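Local coordinates for protein nucleoporin NUP82 (Saccharomyces cerevisiae, PDB 3PBP) that forms part of the nuclear pore complex as a structural nucleoporin, its N-terminal domain taking part in the interaction with NUP116, at residues L231-S236 with V343-L348. The protein carries 1 engineered substitution. Numbering follows the deposited sequence.
Sequences LVMYES and VYNNSL
Met-233, present as selenomethionine, reaches Tyr-344 and Asn-345 through a single methyl group, an example of how one long, flexible side chain can join two elements whose backbones stay well apart. Its CE lies 4.1 Å from ND2 of Asn-345 and 4.4 Å from CE2 of Tyr-344. Toward the phenol the methyl comes in at the rim, near the ring plane, so the contact is edge-on and not a CH-pi approach over a face. The Met-233 and Asn-345 side chains advance from opposite directions and bridge an 11.8 Å separation between their CA atoms. On the helix side the chain runs extended through SE and then bends at its last torsion (chi3 98°), which sets the methyl off the line of the chain. Only 66 Å² is buried in all, and the touch is van der Waals in character.

The contact joins the C-terminal end of helix 220-235 to the loop that leads into strand 347-355, within an N-terminal domain that is a beta-propeller of mostly four-stranded antiparallel blades; strand 347-355 itself belongs to a mixed sheet, between strands 286-288 and 323-329. Helix 220-235 packs on helix 243-262, with Leu-231 and Tyr-234 on Leu-253.

Behind the methyl, the two loop side chains are packed on each other: CG of Asn-345 sits 3.6 Å above one face of the Tyr-344 ring, displaced toward its rim. The amide next to the methyl has its polar partner elsewhere, ND2 of Asn-345 being hydrogen-bonded to O of Glu-332. Farther along, Asn-346 centres an inverse gamma turn, and its ND2 makes a weak bond to O of Tyr-344 (2.8 Å, 121° at the hydrogen) besides one to OE1 of Gln-282. Tyr-344 also rests on Val-245 of helix 243-262, while Met-233 packs against an apolar side chain of another protein's chain.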
ATOM      1  N   LEU A 231     -13.727   8.620 -19.086  1.00 57.57           N
ATOM      2  CA  LEU A 231     -14.154   8.843 -20.464  1.00 58.15           C
ATOM      3  C   LEU A 231     -12.977   9.171 -21.361  1.00 58.19           C
ATOM      4  O   LEU A 231     -12.954   8.783 -22.510  1.00 57.99           O
ATOM      5  CB  LEU A 231     -15.190   9.973 -20.545  1.00 57.76           C
ATOM      6  CG  LEU A 231     -16.584   9.573 -20.052  1.00 58.92           C
ATOM      7  CD1 LEU A 231     -17.452  10.811 -19.861  1.00 57.94           C
ATOM      8  CD2 LEU A 231     -17.206   8.598 -21.043  1.00 57.53           C
ATOM      9  N   VAL A 232     -11.994   9.884 -20.836  1.00 60.57           N
ATOM     10  CA  VAL A 232     -10.826  10.241 -21.631  1.00 62.68           C
ATOM     11  C   VAL A 232     -10.029   9.006 -22.021  1.00 66.22           C
ATOM     12  O   VAL A 232      -9.460   8.943 -23.096  1.00 66.87           O
ATOM     13  CB  VAL A 232      -9.901  11.217 -20.875  1.00 59.85           C
ATOM     14  CG1 VAL A 232      -8.654  11.474 -21.677  1.00 56.15           C
ATOM     15  CG2 VAL A 232     -10.623  12.522 -20.622  1.00 59.80           C
HETATM   16  N   MSE A 233     -10.000   8.013 -21.147  1.00 71.16           N
HETATM   17  CA  MSE A 233      -9.257   6.794 -21.429  1.00 75.17           C
HETATM   18  C   MSE A 233     -10.007   5.869 -22.354  1.00 75.80           C
HETATM   19  O   MSE A 233      -9.405   5.128 -23.124  1.00 74.29           O
HETATM   20  CB  MSE A 233      -8.973   6.050 -20.147  1.00 80.19           C
HETATM   21  CG  MSE A 233      -8.157   6.839 -19.189  1.00 89.22           C
HETATM   22 SE   MSE A 233      -7.548   5.632 -17.854  1.00101.47          SE
HETATM   23  CE  MSE A 233      -5.762   5.284 -18.567  1.00 95.99           C
ATOM     24  N   TYR A 234     -11.330   5.891 -22.248  1.00 76.97           N
ATOM     25  CA  TYR A 234     -12.166   5.060 -23.087  1.00 77.56           C
ATOM     26  C   TYR A 234     -11.997   5.503 -24.531  1.00 78.35           C
ATOM     27  O   TYR A 234     -11.963   4.684 -25.437  1.00 78.25           O
ATOM     28  CB  TYR A 234     -13.624   5.197 -22.686  1.00 77.74           C
ATOM     29  CG  TYR A 234     -14.505   4.340 -23.540  1.00 79.65           C
ATOM     30  CD1 TYR A 234     -14.430   2.955 -23.465  1.00 79.38           C
ATOM     31  CD2 TYR A 234     -15.384   4.910 -24.468  1.00 79.94           C
ATOM     32  CE1 TYR A 234     -15.206   2.151 -24.291  1.00 80.09           C
ATOM     33  CE2 TYR A 234     -16.166   4.112 -25.301  1.00 79.51           C
ATOM     34  CZ  TYR A 234     -16.070   2.734 -25.205  1.00 79.33           C
ATOM     35  OH  TYR A 234     -16.833   1.934 -26.017  1.00 79.30           O
ATOM     36  N   GLU A 235     -11.891   6.814 -24.729  1.00 80.07           N
ATOM     37  CA  GLU A 235     -11.709   7.405 -26.052  1.00 81.24           C
ATOM     38  C   GLU A 235     -10.285   7.128 -26.528  1.00 81.49           C
ATOM     39  O   GLU A 235     -10.020   6.967 -27.719  1.00 81.43           O
ATOM     40  CB  GLU A 235     -11.935   8.921 -25.988  1.00 82.29           C
ATOM     41  CG  GLU A 235     -11.756   9.643 -27.325  1.00 85.24           C
ATOM     42  CD  GLU A 235     -11.754  11.165 -27.201  1.00 86.49           C
ATOM     43  OE1 GLU A 235     -12.713  11.731 -26.616  1.00 86.59           O
ATOM     44  OE2 GLU A 235     -10.790  11.789 -27.700  1.00 86.46           O
ATOM     45  N   SER A 236      -9.371   7.085 -25.571  1.00 82.02           N
ATOM     46  CA  SER A 236      -7.957   6.839 -25.831  1.00 81.99           C
ATOM     47  C   SER A 236      -7.691   5.419 -26.338  1.00 81.64           C
ATOM     48  O   SER A 236      -6.554   5.067 -26.652  1.00 80.73           O
ATOM     49  CB  SER A 236      -7.164   7.101 -24.541  1.00 82.55           C
ATOM     50  OG  SER A 236      -5.918   6.433 -24.529  1.00 83.00           O
ATOM     51  N   VAL A 343       0.608  -4.240 -14.729  1.00 59.35           N
ATOM     52  CA  VAL A 343       1.433  -3.061 -14.709  1.00 60.52           C
ATOM     53  C   VAL A 343       0.779  -2.346 -15.870  1.00 60.78           C
ATOM     54  O   VAL A 343       0.156  -2.999 -16.711  1.00 63.32           O
ATOM     55  CB  VAL A 343       2.891  -3.374 -15.061  1.00 60.55           C
ATOM     56  CG1 VAL A 343       3.597  -2.085 -15.425  1.00 64.22           C
ATOM     57  CG2 VAL A 343       3.586  -4.033 -13.892  1.00 59.23           C
ATOM     58  N   TYR A 344       0.885  -1.032 -15.920  1.00 57.71           N
ATOM     59  CA  TYR A 344       0.292  -0.277 -17.012  1.00 57.20           C
ATOM     60  C   TYR A 344       0.119   1.116 -16.498  1.00 56.51           C
ATOM     61  O   TYR A 344      -0.701   1.390 -15.635  1.00 57.43           O
ATOM     62  CB  TYR A 344      -1.068  -0.824 -17.469  1.00 55.05           C
ATOM     63  CG  TYR A 344      -1.665   0.052 -18.549  1.00 56.68           C
ATOM     64  CD1 TYR A 344      -1.048   0.174 -19.803  1.00 56.12           C
ATOM     65  CD2 TYR A 344      -2.764   0.869 -18.280  1.00 57.35           C
ATOM     66  CE1 TYR A 344      -1.500   1.106 -20.756  1.00 54.60           C
ATOM     67  CE2 TYR A 344      -3.225   1.803 -19.222  1.00 57.94           C
ATOM     68  CZ  TYR A 344      -2.584   1.919 -20.456  1.00 56.62           C
ATOM     69  OH  TYR A 344      -3.009   2.881 -21.353  1.00 55.37           O
ATOM     70  N   ASN A 345       0.923   2.001 -17.036  1.00 56.72           N
ATOM     71  CA  ASN A 345       0.900   3.364 -16.602  1.00 57.01           C
ATOM     72  C   ASN A 345       1.215   3.440 -15.116  1.00 56.03           C
ATOM     73  O   ASN A 345       0.900   4.433 -14.450  1.00 58.50           O
ATOM     74  CB  ASN A 345      -0.442   3.993 -16.961  1.00 57.77           C
ATOM     75  CG  ASN A 345      -0.585   4.197 -18.456  1.00 56.48           C
ATOM     76  OD1 ASN A 345       0.287   3.796 -19.230  1.00 54.52           O
ATOM     77  ND2 ASN A 345      -1.682   4.817 -18.869  1.00 56.29           N
ATOM     78  N   ASN A 346       1.835   2.379 -14.601  1.00 54.14           N
ATOM     79  CA  ASN A 346       2.273   2.351 -13.207  1.00 54.34           C
ATOM     80  C   ASN A 346       3.626   3.043 -13.287  1.00 54.19           C
ATOM     81  O   ASN A 346       4.676   2.414 -13.153  1.00 54.14           O
ATOM     82  CB  ASN A 346       2.441   0.910 -12.695  1.00 54.07           C
ATOM     83  CG  ASN A 346       1.104   0.223 -12.388  1.00 52.05           C
ATOM     84  OD1 ASN A 346       1.062  -0.722 -11.634  1.00 50.71           O
ATOM     85  ND2 ASN A 346       0.024   0.701 -12.980  1.00 52.95           N
ATOM     86  N   SER A 347       3.580   4.352 -13.515  1.00 54.39           N
ATOM     87  CA  SER A 347       4.779   5.143 -13.702  1.00 56.08           C
ATOM     88  C   SER A 347       4.960   6.337 -12.786  1.00 55.74           C
ATOM     89  O   SER A 347       4.083   7.173 -12.670  1.00 57.11           O
ATOM     90  CB  SER A 347       4.835   5.631 -15.155  1.00 56.76           C
ATOM     91  OG  SER A 347       5.759   6.697 -15.299  1.00 60.02           O
ATOM     92  N   LEU A 348       6.122   6.406 -12.154  1.00 55.74           N
ATOM     93  CA  LEU A 348       6.478   7.506 -11.278  1.00 55.84           C
ATOM     94  C   LEU A 348       7.771   8.132 -11.800  1.00 57.62           C
ATOM     95  O   LEU A 348       8.668   7.447 -12.301  1.00 58.98           O
ATOM     96  CB  LEU A 348       6.701   7.017  -9.855  1.00 54.56           C
ATOM     97  CG  LEU A 348       5.465   6.643  -9.058  1.00 54.15           C
ATOM     98  CD1 LEU A 348       5.904   6.104  -7.718  1.00 55.64           C
ATOM     99  CD2 LEU A 348       4.575   7.863  -8.895  1.00 53.66           C
TER